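Local coordinates for glutathione S-transferase (PDB 5ZFG), which probably transfers glutathione to electrophilic compounds, as other glutathione transferases do, and metabolises the insecticide diazinon in the silkworm, at residues B[105-108]-B[109-113]; B[138-141]-B[142-146]. One frame throughout, in Å; residues are numbered along the deposited sequence.

How the contacts relate
Both contacts are local, each made within one helix, so neither closes a loop longer than a helical turn. From the N terminus the chain first forms the thioredoxin-like domain and then enters the all-helical C-terminal domain. Contact 1 (105-113) lies near the C-terminal end of helix 89-114; contact 2 (138-146) follows at the C-terminal end of helix 126-146. They stand in series, neither nested nor crossed, with centres about 17 Å apart. They meet where Tyr106 OH packs on Leu139 CD2 at 3.6 Å, which ties the two successive helices together. Contact 1 faces helix 160-172 as well, and contact 2 reaches helix 181-193 and the second subunit.

Contact 1: B[105-108]-B[109-113]; sequences SYYA and NISAY
Ile110 lays its terminal methyl on the ring of Tyr106, one turn earlier in the helix. The methyl carbon CD1 of Ile110 stands 3.5 Å from the centroid of the Tyr106 ring and 16° off the ring normal, a CH-pi contact over the face, displaced toward the phenol end. Tyr106 CG lies anti to the backbone N (chi1 -168°), which stands the ring alongside the next turn, and the stretched-out CG1-CD1 arm of Ile110 reaches across to it. A flat aromatic surface and the longer, unbranched arm of isoleucine suit this buried side, while the phenol oxygen of Tyr106 is satisfied by a hydrogen bond with Thr167.

Ser111 packs more modestly on Tyr107: Ser111 CB lies 3.6 Å from Tyr107 CE1.

The polar contacts follow the helix. Asn109 N, Ile110 N and Ser111 N donate to the carbonyls four residues back, with Ser111 N to Tyr107 O at 2.9 Å. Tyr107 O is gripped twice, because Ser111 OG also donates to it at 2.7 Å from the opposite face of the carbonyl plane. With chi1 at 71°, the hydroxyl sits between the backbone N and carbonyl carbon; serine suits the place because its short arm carries a hydroxyl that can fold back on the preceding turn. The last bond, Ala112 N to Ala108 O, is weak at 3.3 Å.

Asn109 ND2 is hydrogen-bonded to Ser135 OG of helix 126-146, whose Leu136 touches Tyr106. Helix 160-172 packs on Tyr106, Tyr107 and Ile110, and Tyr107 also meets Pro12 and Pro13 of helix 12-23, bridging to the N-terminal domain.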
loop_
_atom_site.group_PDB
_atom_site.type_symbol
_atom_site.label_atom_id
_atom_site.label_comp_id
_atom_site.label_asym_id
_atom_site.label_seq_id
_atom_site.Cartn_x
_atom_site.Cartn_y
_atom_site.Cartn_z
ATOM N N SER B 105 -1.127 -4.766 7.112
ATOM C CA SER B 105 -1.111 -5.740 8.200
ATOM C C SER B 105 -0.672 -5.153 9.541
ATOM O O SER B 105 -1.395 -5.226 10.540
ATOM C CB SER B 105 -0.188 -6.909 7.827
ATOM O OG SER B 105 -0.474 -7.389 6.519
ATOM N N TYR B 106 0.547 -4.603 9.578
ATOM C CA TYR B 106 1.154 -4.228 10.854
ATOM C C TYR B 106 0.356 -3.127 11.538
ATOM O O TYR B 106 -0.094 -3.288 12.678
ATOM C CB TYR B 106 2.609 -3.791 10.643
ATOM C CG TYR B 106 3.464 -3.652 11.903
ATOM C CD1 TYR B 106 4.020 -4.770 12.529
ATOM C CD2 TYR B 106 3.752 -2.395 12.439
ATOM C CE1 TYR B 106 4.835 -4.638 13.661
ATOM C CE2 TYR B 106 4.563 -2.255 13.565
ATOM C CZ TYR B 106 5.097 -3.377 14.176
ATOM O OH TYR B 106 5.895 -3.216 15.297
ATOM N N TYR B 107 0.184 -1.990 10.859
ATOM C CA TYR B 107 -0.634 -0.914 11.421
ATOM C C TYR B 107 -2.096 -1.337 11.553
ATOM O O TYR B 107 -2.767 -0.985 12.531
ATOM C CB TYR B 107 -0.487 0.341 10.552
ATOM C CG TYR B 107 -1.172 1.571 11.084
ATOM C CD1 TYR B 107 -1.069 1.921 12.424
ATOM C CD2 TYR B 107 -1.916 2.391 10.239
ATOM C CE1 TYR B 107 -1.707 3.065 12.915
ATOM C CE2 TYR B 107 -2.536 3.545 10.710
ATOM C CZ TYR B 107 -2.434 3.871 12.052
ATOM O OH TYR B 107 -3.050 5.014 12.524
ATOM N N ALA B 108 -2.601 -2.115 10.591
ATOM C CA ALA B 108 -3.996 -2.544 10.622
ATOM C C ALA B 108 -4.300 -3.340 11.884
ATOM O O ALA B 108 -5.301 -3.083 12.563
ATOM C CB ALA B 108 -4.311 -3.372 9.378
ATOM N N ASN B 109 -3.429 -4.298 12.223
ATOM C CA ASN B 109 -3.640 -5.151 13.394
ATOM C C ASN B 109 -3.321 -4.414 14.686
ATOM O O ASN B 109 -4.066 -4.521 15.664
ATOM C CB ASN B 109 -2.772 -6.412 13.313
ATOM C CG ASN B 109 -3.312 -7.440 12.359
ATOM O OD1 ASN B 109 -4.445 -7.344 11.912
ATOM N ND2 ASN B 109 -2.493 -8.438 12.039
ATOM N N ILE B 110 -2.193 -3.697 14.725
ATOM C CA ILE B 110 -1.797 -3.034 15.966
ATOM C C ILE B 110 -2.821 -1.967 16.341
ATOM O O ILE B 110 -3.299 -1.926 17.479
ATOM C CB ILE B 110 -0.370 -2.469 15.850
ATOM C CG1 ILE B 110 0.624 -3.620 15.998
ATOM C CG2 ILE B 110 -0.119 -1.385 16.909
ATOM C CD1 ILE B 110 2.058 -3.248 15.684
ATOM N N SER B 111 -3.218 -1.127 15.377
ATOM C CA SER B 111 -4.108 -0.019 15.692
ATOM C C SER B 111 -5.501 -0.503 16.058
ATOM O O SER B 111 -6.170 0.137 16.870
ATOM C CB SER B 111 -4.189 0.967 14.526
ATOM O OG SER B 111 -4.910 0.396 13.451
ATOM N N ALA B 112 -5.958 -1.625 15.481
ATOM C CA ALA B 112 -7.245 -2.175 15.898
ATOM C C ALA B 112 -7.244 -2.471 17.388
ATOM O O ALA B 112 -8.267 -2.303 18.064
ATOM C CB ALA B 112 -7.576 -3.434 15.091
ATOM N N TYR B 113 -6.098 -2.868 17.927
ATOM C CA TYR B 113 -6.023 -3.171 19.343
ATOM C C TYR B 113 -5.722 -1.935 20.188
ATOM O O TYR B 113 -6.394 -1.693 21.200
ATOM C CB TYR B 113 -4.955 -4.230 19.566
ATOM C CG TYR B 113 -4.920 -4.770 20.963
ATOM C CD1 TYR B 113 -5.757 -5.817 21.335
ATOM C CD2 TYR B 113 -4.045 -4.248 21.910
ATOM C CE1 TYR B 113 -5.716 -6.335 22.615
ATOM C CE2 TYR B 113 -4.006 -4.755 23.200
ATOM C CZ TYR B 113 -4.844 -5.801 23.540
ATOM O OH TYR B 113 -4.825 -6.324 24.814
#

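Contact 2: B[138-141]-B[142-146]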
loop_
_atom_site.group_PDB
_atom_site.type_symbol
_atom_site.label_atom_id
_atom_site.label_comp_id
_atom_site.label_asym_id
_atom_site.label_seq_id
_atom_site.Cartn_x
_atom_site.Cartn_y
_atom_site.Cartn_z
ATOM N N VAL B 138 6.003 -11.208 12.821
ATOM C CA VAL B 138 6.369 -11.100 11.411
ATOM C C VAL B 138 7.449 -10.036 11.216
ATOM O O VAL B 138 8.441 -10.264 10.514
ATOM C CB VAL B 138 5.125 -10.826 10.542
ATOM C CG1 VAL B 138 5.539 -10.450 9.109
ATOM C CG2 VAL B 138 4.188 -12.031 10.532
ATOM N N LEU B 139 7.301 -8.866 11.851
ATOM C CA LEU B 139 8.351 -7.850 11.719
ATOM C C LEU B 139 9.656 -8.319 12.349
ATOM O O LEU B 139 10.740 -8.094 11.794
ATOM C CB LEU B 139 7.905 -6.519 12.341
ATOM C CG LEU B 139 8.924 -5.372 12.216
ATOM C CD1 LEU B 139 9.343 -5.108 10.766
ATOM C CD2 LEU B 139 8.420 -4.074 12.878
ATOM N N GLU B 140 9.572 -8.977 13.511
ATOM C CA GLU B 140 10.760 -9.569 14.115
ATOM C C GLU B 140 11.403 -10.566 13.163
ATOM O O GLU B 140 12.634 -10.603 13.025
ATOM C CB GLU B 140 10.388 -10.240 15.442
ATOM C CG GLU B 140 11.567 -10.886 16.192
ATOM C CD GLU B 140 12.362 -9.892 17.016
ATOM O OE1 GLU B 140 11.918 -8.731 17.143
ATOM O OE2 GLU B 140 13.431 -10.267 17.547
ATOM N N THR B 141 10.581 -11.362 12.479
ATOM C CA THR B 141 11.111 -12.318 11.514
ATOM C C THR B 141 11.829 -11.601 10.383
ATOM O O THR B 141 12.926 -12.007 9.975
ATOM C CB THR B 141 9.988 -13.203 10.971
ATOM O OG1 THR B 141 9.461 -14.013 12.022
ATOM C CG2 THR B 141 10.503 -14.105 9.869
ATOM N N TYR B 142 11.230 -10.519 9.871
ATOM C CA TYR B 142 11.858 -9.783 8.779
ATOM C C TYR B 142 13.200 -9.200 9.214
ATOM O O TYR B 142 14.193 -9.297 8.481
ATOM C CB TYR B 142 10.916 -8.687 8.267
ATOM C CG TYR B 142 9.903 -9.160 7.223
ATOM C CD1 TYR B 142 10.315 -9.853 6.077
ATOM C CD2 TYR B 142 8.540 -8.921 7.388
ATOM C CE1 TYR B 142 9.378 -10.290 5.119
ATOM C CE2 TYR B 142 7.604 -9.364 6.452
ATOM C CZ TYR B 142 8.030 -10.027 5.310
ATOM O OH TYR B 142 7.104 -10.467 4.370
ATOM N N LEU B 143 13.259 -8.620 10.421
ATOM C CA LEU B 143 14.520 -8.064 10.917
ATOM C C LEU B 143 15.569 -9.152 11.115
ATOM O O LEU B 143 16.762 -8.923 10.878
ATOM C CB LEU B 143 14.297 -7.308 12.230
ATOM C CG LEU B 143 13.497 -6.002 12.144
ATOM C CD1 LEU B 143 13.149 -5.527 13.554
ATOM C CD2 LEU B 143 14.259 -4.933 11.352
ATOM N N THR B 144 15.143 -10.343 11.545
ATOM C CA THR B 144 16.077 -11.458 11.703
ATOM C C THR B 144 16.662 -11.879 10.360
ATOM O O THR B 144 17.867 -12.130 10.245
ATOM C CB THR B 144 15.379 -12.649 12.368
ATOM O OG1 THR B 144 14.827 -12.254 13.628
ATOM C CG2 THR B 144 16.367 -13.798 12.585
ATOM N N ARG B 145 15.826 -11.950 9.328
ATOM C CA ARG B 145 16.292 -12.465 8.047
ATOM C C ARG B 145 17.194 -11.468 7.331
ATOM O O ARG B 145 18.222 -11.856 6.761
ATOM C CB ARG B 145 15.099 -12.849 7.176
ATOM C CG ARG B 145 14.300 -13.995 7.783
ATOM C CD ARG B 145 13.263 -14.525 6.817
ATOM N NE ARG B 145 12.390 -15.520 7.439
ATOM C CZ ARG B 145 11.317 -16.024 6.840
ATOM N NH1 ARG B 145 11.003 -15.622 5.616
ATOM N NH2 ARG B 145 10.564 -16.925 7.461
ATOM N N THR B 146 16.833 -10.183 7.334
ATOM C CA THR B 146 17.708 -9.207 6.697
ATOM C C THR B 146 18.952 -8.968 7.537
ATOM O O THR B 146 19.997 -8.596 6.993
ATOM C CB THR B 146 16.980 -7.882 6.449
ATOM O OG1 THR B 146 16.489 -7.363 7.690
ATOM C CG2 THR B 146 15.810 -8.076 5.469
#
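Val138 and Tyr142 lie side by side, one turn apart and pointing the same way. The branch that touches is Val138 CG1, 3.5 Å from Tyr142 CE2. That methyl is anti to the backbone N (chi1 169°). With CG of Tyr142 beside its own backbone N (chi1 -85°), the ring leans back along the helix to meet it. Along the buried side, Leu139 and Leu143 pair more loosely, Leu139 CG lying 4.4 Å from Leu143 CD1. An apolar, branched residue suits each place because both touch Ile183 of helix 181-193, where the Glu140 carboxylate binds the backbone nitrogens of Lys182 and Ile183.

A methyl also meets a charged group. Thr141 CG2 sits over one face of the Arg145 guanidinium, 3.4 Å from Arg145 NE. Threonine suits this place, since its hydroxyl bonds back to Asp137 O, while the extended arginine beside it carries NH2 on to Ala46 O of the second subunit.

The backbone ladder is regular, with Tyr142 N to Val138 O at 2.9 Å. Glu140 O takes two donors from opposite faces of its plane, Thr144 N at 2.9 Å and Thr144 OG1 at 2.8 Å, the hydroxyl standing 37° out of that plane.

Tyr142 OH is hydrogen-bonded to Gln51 OE1 of the second subunit, and its ring makes a cation-pi contact with Arg98. Replacing Tyr142 by an alanine would probably leave Val138 CG1 without its ring and that glutamine without its phenol partner. One side thus joins the helical bundle and another the dimer interface, as expected of the all-helical domain in the dimeric glutathione transferase fold.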